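Local coordinates for bifunctional pinoresinol-lariciresinol reductase 1 (Thuja plicata, PDB 1QYD), which catalyses the NADPH-dependent, enantioselective reduction of pinoresinol to lariciresinol and on to secoisolariciresinol in lignan biosynthesis, at residues E116-D122 / K138-R143; S167-L171 / V182-G186. All coordinates share one frame; numbering follows the deposited sequence.

Contact 1. Residues E116-D122 / K138-R143; sequences EFGMDPD and KRKVRR
Glu116, Asp120 and Asp122 converge on the guanidinium of Arg142, the centre of a salt-bridge network that pins the loop after strand 111-113 of the Rossmann-type domain to helix 133-147. Arg142 runs extended from CG to NE, a reach that carries its charged end off the helix and in among the loop carboxylates. Glu116 OE1 meets NH2 of Arg142 at 2.7 Å and lies in the guanidinium plane, although the two flat groups are turned 57° apart; NE of Arg142 adds a weak bond to Glu116 OE2. The same NH2 reaches OD2 of Asp120 at 3.0 Å, while NH1 of Arg142 forms a salt bridge with OD2 of Asp122, whose carboxylate stands nearly upright to the guanidinium, at 87°. Over one guanidinium face sits the Pro121 ring, its CG 3.3 Å from Arg142 NE, and Tyr154 adds a cation-pi contact. A methionine in place of Arg142 would probably leave Glu116 and Asp120 without their mate across the contact and Asp122 with Arg143 alone on this helix. Arg142 is inferred to bind NADP(+), and Lys138, one helical turn earlier, is the inferred proton acceptor; the extended chain of Lys138 brings NZ to 3.7 Å from Glu116 O, near it but not hydrogen-bonded to it. Proline, with no N-H to satisfy, suits the apolar wedge between Lys138 CB and the arginines. Asp122 also bridges to Arg143, OD1 to NH2. On the helix, Arg139 NE donates to Pro121 O at 2.8 Å, arriving from above the carbonyl plane, 66° out of it.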
loop_
_atom_site.group_PDB
_atom_site.type_symbol
_atom_site.label_atom_id
_atom_site.label_comp_id
_atom_site.label_asym_id
_atom_site.label_seq_id
_atom_site.Cartn_x
_atom_site.Cartn_y
_atom_site.Cartn_z
ATOM N N GLU A 116 2.212 -15.325 7.505
ATOM C CA GLU A 116 1.783 -16.198 6.426
ATOM C C GLU A 116 0.323 -16.546 6.740
ATOM O O GLU A 116 -0.563 -15.684 6.788
ATOM C CB GLU A 116 2.702 -17.429 6.445
ATOM C CG GLU A 116 4.124 -17.231 5.956
ATOM C CD GLU A 116 4.229 -16.915 4.474
ATOM O OE1 GLU A 116 3.853 -17.757 3.664
ATOM O OE2 GLU A 116 4.690 -15.830 4.128
ATOM N N PHE A 117 0.104 -17.826 7.082
ATOM C CA PHE A 117 -1.157 -18.455 7.488
ATOM C C PHE A 117 -2.305 -18.447 6.446
ATOM O O PHE A 117 -3.489 -18.371 6.789
ATOM C CB PHE A 117 -1.607 -17.796 8.832
ATOM C CG PHE A 117 -0.572 -17.814 9.951
ATOM C CD1 PHE A 117 0.189 -16.658 10.198
ATOM C CD2 PHE A 117 -0.342 -18.988 10.689
ATOM C CE1 PHE A 117 1.188 -16.687 11.174
ATOM C CE2 PHE A 117 0.659 -19.006 11.667
ATOM C CZ PHE A 117 1.420 -17.860 11.903
ATOM N N GLY A 118 -1.924 -18.632 5.167
ATOM C CA GLY A 118 -2.814 -18.599 4.017
ATOM C C GLY A 118 -2.283 -19.359 2.795
ATOM O O GLY A 118 -1.627 -20.391 2.901
ATOM N N MET A 119 -2.582 -18.792 1.622
ATOM C CA MET A 119 -2.321 -19.342 0.299
ATOM C C MET A 119 -0.949 -19.768 -0.230
ATOM O O MET A 119 -0.889 -20.599 -1.151
ATOM C CB MET A 119 -2.849 -18.400 -0.755
ATOM C CG MET A 119 -4.348 -18.234 -0.778
ATOM S SD MET A 119 -4.887 -17.507 -2.347
ATOM C CE MET A 119 -5.692 -18.950 -2.967
ATOM N N ASP A 120 0.134 -19.185 0.302
ATOM C CA ASP A 120 1.544 -19.360 -0.071
ATOM C C ASP A 120 1.978 -18.509 -1.271
ATOM O O ASP A 120 1.908 -18.926 -2.432
ATOM C CB ASP A 120 1.900 -20.836 -0.370
ATOM C CG ASP A 120 3.388 -21.143 -0.559
ATOM O OD1 ASP A 120 3.781 -22.294 -0.427
ATOM O OD2 ASP A 120 4.185 -20.265 -0.844
ATOM N N PRO A 121 2.584 -17.339 -0.975
ATOM C CA PRO A 121 2.950 -16.321 -1.935
ATOM C C PRO A 121 3.822 -16.683 -3.115
ATOM O O PRO A 121 3.554 -16.213 -4.224
ATOM C CB PRO A 121 3.561 -15.250 -1.080
ATOM C CG PRO A 121 4.062 -15.986 0.114
ATOM C CD PRO A 121 2.870 -16.852 0.375
ATOM N N ASP A 122 4.864 -17.485 -2.949
ATOM C CA ASP A 122 5.648 -17.760 -4.131
ATOM C C ASP A 122 5.296 -19.068 -4.819
ATOM O O ASP A 122 6.101 -19.640 -5.561
ATOM C CB ASP A 122 7.130 -17.691 -3.762
ATOM C CG ASP A 122 7.609 -18.584 -2.655
ATOM O OD1 ASP A 122 8.538 -18.168 -1.980
ATOM O OD2 ASP A 122 7.087 -19.680 -2.470
ATOM N N LYS A 138 4.089 -10.203 1.267
ATOM C CA LYS A 138 4.640 -11.372 1.951
ATOM C C LYS A 138 5.852 -12.003 1.282
ATOM O O LYS A 138 6.532 -12.826 1.883
ATOM C CB LYS A 138 3.576 -12.465 2.069
ATOM C CG LYS A 138 2.323 -12.119 2.862
ATOM C CD LYS A 138 1.285 -13.232 2.837
ATOM C CE LYS A 138 0.125 -12.874 3.765
ATOM N NZ LYS A 138 -0.974 -13.814 3.633
ATOM N N ARG A 139 6.123 -11.707 0.013
ATOM C CA ARG A 139 7.278 -12.263 -0.648
ATOM C C ARG A 139 8.495 -11.408 -0.325
ATOM O O ARG A 139 9.569 -11.940 -0.045
ATOM C CB ARG A 139 7.054 -12.327 -2.179
ATOM C CG ARG A 139 6.491 -13.664 -2.671
ATOM C CD ARG A 139 6.620 -13.794 -4.177
ATOM N NE ARG A 139 5.372 -14.207 -4.799
ATOM C CZ ARG A 139 4.566 -13.339 -5.449
ATOM N NH1 ARG A 139 4.843 -12.040 -5.568
ATOM N NH2 ARG A 139 3.459 -13.780 -6.034
ATOM N N LYS A 140 8.324 -10.083 -0.347
ATOM C CA LYS A 140 9.364 -9.131 0.015
ATOM C C LYS A 140 9.983 -9.443 1.367
ATOM O O LYS A 140 11.203 -9.415 1.563
ATOM C CB LYS A 140 8.802 -7.731 0.078
ATOM C CG LYS A 140 8.682 -7.183 -1.299
ATOM C CD LYS A 140 8.636 -5.689 -1.071
ATOM C CE LYS A 140 9.546 -4.991 -2.082
ATOM N NZ LYS A 140 9.075 -5.097 -3.459
ATOM N N VAL A 141 9.060 -9.786 2.260
ATOM C CA VAL A 141 9.321 -10.224 3.608
ATOM C C VAL A 141 10.018 -11.582 3.577
ATOM O O VAL A 141 10.972 -11.752 4.340
ATOM C CB VAL A 141 7.945 -10.236 4.294
ATOM C CG1 VAL A 141 7.930 -10.999 5.618
ATOM C CG2 VAL A 141 7.562 -8.754 4.487
ATOM N N ARG A 142 9.586 -12.543 2.714
ATOM C CA ARG A 142 10.187 -13.865 2.588
ATOM C C ARG A 142 11.545 -13.802 1.961
ATOM O O ARG A 142 12.451 -14.447 2.455
ATOM C CB ARG A 142 9.426 -14.840 1.693
ATOM C CG ARG A 142 8.153 -15.495 2.172
ATOM C CD ARG A 142 7.919 -16.696 1.302
ATOM N NE ARG A 142 6.672 -17.329 1.690
ATOM C CZ ARG A 142 6.305 -18.563 1.303
ATOM N NH1 ARG A 142 7.071 -19.323 0.522
ATOM N NH2 ARG A 142 5.133 -19.059 1.700
ATOM N N ARG A 143 11.706 -13.078 0.858
ATOM C CA ARG A 143 12.990 -12.964 0.182
ATOM C C ARG A 143 14.077 -12.229 0.962
ATOM O O ARG A 143 15.250 -12.415 0.650
ATOM C CB ARG A 143 12.784 -12.269 -1.144
ATOM C CG ARG A 143 13.115 -13.186 -2.286
ATOM C CD ARG A 143 11.880 -13.686 -3.028
ATOM N NE ARG A 143 10.968 -14.432 -2.175
ATOM C CZ ARG A 143 11.178 -15.710 -1.813
ATOM N NH1 ARG A 143 12.250 -16.388 -2.238
ATOM N NH2 ARG A 143 10.359 -16.302 -0.933
#

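Contact 2. Residues S167-L171 / V182-G186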
loop_
_atom_site.group_PDB
_atom_site.type_symbol
_atom_site.label_atom_id
_atom_site.label_comp_id
_atom_site.label_asym_id
_atom_site.label_seq_id
_atom_site.Cartn_x
_atom_site.Cartn_y
_atom_site.Cartn_z
ATOM N N SER A 167 -19.363 -18.729 6.785
ATOM C CA SER A 167 -20.060 -18.092 5.695
ATOM C C SER A 167 -20.535 -19.045 4.592
ATOM O O SER A 167 -21.469 -18.694 3.868
ATOM C CB SER A 167 -19.144 -17.063 5.085
ATOM O OG SER A 167 -17.919 -17.732 4.785
ATOM N N LEU A 168 -19.887 -20.230 4.495
ATOM C CA LEU A 168 -19.987 -21.251 3.433
ATOM C C LEU A 168 -19.364 -20.756 2.116
ATOM O O LEU A 168 -19.438 -21.397 1.071
ATOM C CB LEU A 168 -21.459 -21.666 3.220
ATOM C CG LEU A 168 -21.884 -23.124 3.432
ATOM C CD1 LEU A 168 -21.165 -23.756 4.583
ATOM C CD2 LEU A 168 -23.386 -23.156 3.693
ATOM N N ALA A 169 -18.633 -19.636 2.285
ATOM C CA ALA A 169 -17.851 -18.829 1.360
ATOM C C ALA A 169 -18.611 -17.755 0.575
ATOM O O ALA A 169 -18.273 -17.396 -0.563
ATOM C CB ALA A 169 -17.126 -19.764 0.399
ATOM N N GLN A 170 -19.613 -17.137 1.228
ATOM C CA GLN A 170 -20.459 -16.198 0.516
ATOM C C GLN A 170 -20.095 -14.739 0.538
ATOM O O GLN A 170 -19.748 -14.121 1.547
ATOM C CB GLN A 170 -21.875 -16.371 0.999
ATOM C CG GLN A 170 -22.608 -17.148 -0.106
ATOM C CD GLN A 170 -22.865 -18.624 0.141
ATOM O OE1 GLN A 170 -22.460 -19.517 -0.593
ATOM N NE2 GLN A 170 -23.612 -18.925 1.179
ATOM N N LEU A 171 -20.237 -14.247 -0.691
ATOM C CA LEU A 171 -19.924 -12.900 -1.156
ATOM C C LEU A 171 -20.488 -11.755 -0.351
ATOM O O LEU A 171 -20.274 -10.597 -0.734
ATOM C CB LEU A 171 -20.418 -12.655 -2.616
ATOM C CG LEU A 171 -20.036 -13.449 -3.872
ATOM C CD1 LEU A 171 -20.579 -12.755 -5.097
ATOM C CD2 LEU A 171 -18.540 -13.516 -4.017
ATOM N N VAL A 182 -27.381 -20.379 -1.590
ATOM C CA VAL A 182 -25.936 -20.456 -1.526
ATOM C C VAL A 182 -25.467 -20.209 -2.939
ATOM O O VAL A 182 -25.950 -20.839 -3.880
ATOM C CB VAL A 182 -25.312 -21.837 -1.105
ATOM C CG1 VAL A 182 -25.148 -21.879 0.410
ATOM C CG2 VAL A 182 -26.170 -22.995 -1.591
ATOM N N LEU A 183 -24.553 -19.254 -3.102
ATOM C CA LEU A 183 -23.946 -18.992 -4.396
ATOM C C LEU A 183 -22.764 -19.964 -4.518
ATOM O O LEU A 183 -21.991 -20.091 -3.560
ATOM C CB LEU A 183 -23.508 -17.525 -4.421
ATOM C CG LEU A 183 -23.355 -16.711 -5.742
ATOM C CD1 LEU A 183 -24.154 -15.402 -5.641
ATOM C CD2 LEU A 183 -21.905 -16.300 -5.972
ATOM N N ILE A 184 -22.664 -20.754 -5.617
ATOM C CA ILE A 184 -21.516 -21.646 -5.831
ATOM C C ILE A 184 -20.668 -21.140 -6.995
ATOM O O ILE A 184 -21.108 -20.519 -7.957
ATOM C CB ILE A 184 -21.944 -23.140 -6.116
ATOM C CG1 ILE A 184 -22.690 -23.756 -4.941
ATOM C CG2 ILE A 184 -20.698 -23.994 -6.311
ATOM C CD1 ILE A 184 -22.786 -25.300 -4.954
ATOM N N TYR A 185 -19.371 -21.372 -6.880
ATOM C CA TYR A 185 -18.448 -20.860 -7.850
ATOM C C TYR A 185 -18.161 -21.949 -8.856
ATOM O O TYR A 185 -17.429 -22.918 -8.656
ATOM C CB TYR A 185 -17.211 -20.374 -7.080
ATOM C CG TYR A 185 -17.642 -19.327 -6.044
ATOM C CD1 TYR A 185 -17.597 -19.639 -4.677
ATOM C CD2 TYR A 185 -18.157 -18.094 -6.466
ATOM C CE1 TYR A 185 -18.091 -18.739 -3.735
ATOM C CE2 TYR A 185 -18.633 -17.187 -5.537
ATOM C CZ TYR A 185 -18.609 -17.522 -4.183
ATOM O OH TYR A 185 -19.197 -16.672 -3.269
ATOM N N GLY A 186 -18.913 -21.776 -9.931
ATOM C CA GLY A 186 -18.788 -22.609 -11.109
ATOM C C GLY A 186 -19.487 -23.932 -10.958
ATOM O O GLY A 186 -20.697 -24.087 -11.155
#
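Tyr185 OH donates to the backbone oxygen of Ala169 over 2.9 Å, joining the loop after helix 161-164 to the chain that runs on from the short strand 181-182. The acceptor sits at the edge of the phenol ring, in its plane, and the donor is tilted 22° from the carbonyl plane. Leu171 packs beside the same hydroxyl, its CD2 3.3 Å from Tyr185 OH and 4.0 Å from CE2, while its other methyl, CD1, touches Leu183 CD2 at 3.9 Å. Tyrosine suits this place because a flat ring spans the distance between the segments and still brings a polar tip to a main-chain oxygen. Gln170 works alongside, its chain bent at chi2 (103°), which sets the amide against Val182 and Leu183. There OE1 accepts a weak bond from Leu183 N at 3.3 Å, and NE2 lies 3.4 Å from Val182 CG1. Gln170 OE1 also comes within 3.1 Å of Leu183 O, a close approach of two acceptors, not a bond, so the amide's grip is poor. Two residues earlier, Leu168 CD2 meets Val182 CG1 at 3.9 Å.

In the next shell, Ser167 OG accepts from Ala169 N in an ST turn and bonds to Tyr163 O, which ties the turn to helix 161-164. Gln229 OE1, at the start of helix 229-241, receives Tyr185 N; Leu168 leans on Val232 and Trp236 of that helix. Methyl contacts thus surround one good hydrogen bond and one weak one, and Tyr185 and Gln170 contribute both polar and apolar surface.

Overall arrangement
Following the chain from the N terminus, the parallel sheet of the Rossmann-type domain reaches strand 111-113, one of its two edge strands within the chain, and contact 1 then closes the loop that leads into helix 133-147. The chain continues through strand 154-156 and helix 161-164 before contact 2 closes a second, shorter loop, bringing 167-171 against 182-186, where strand 181-182 runs out into the loop before strand 191-195. The two loops follow in series, neither nesting nor crossing. The centres of contacts 1 and 2 lie about 26 Å apart. Contact 1 joins the edge of the sheet to helix 133-147, which itself carries Lys138 and Arg142; contact 2 lies next to helices 229-241 and 272-275.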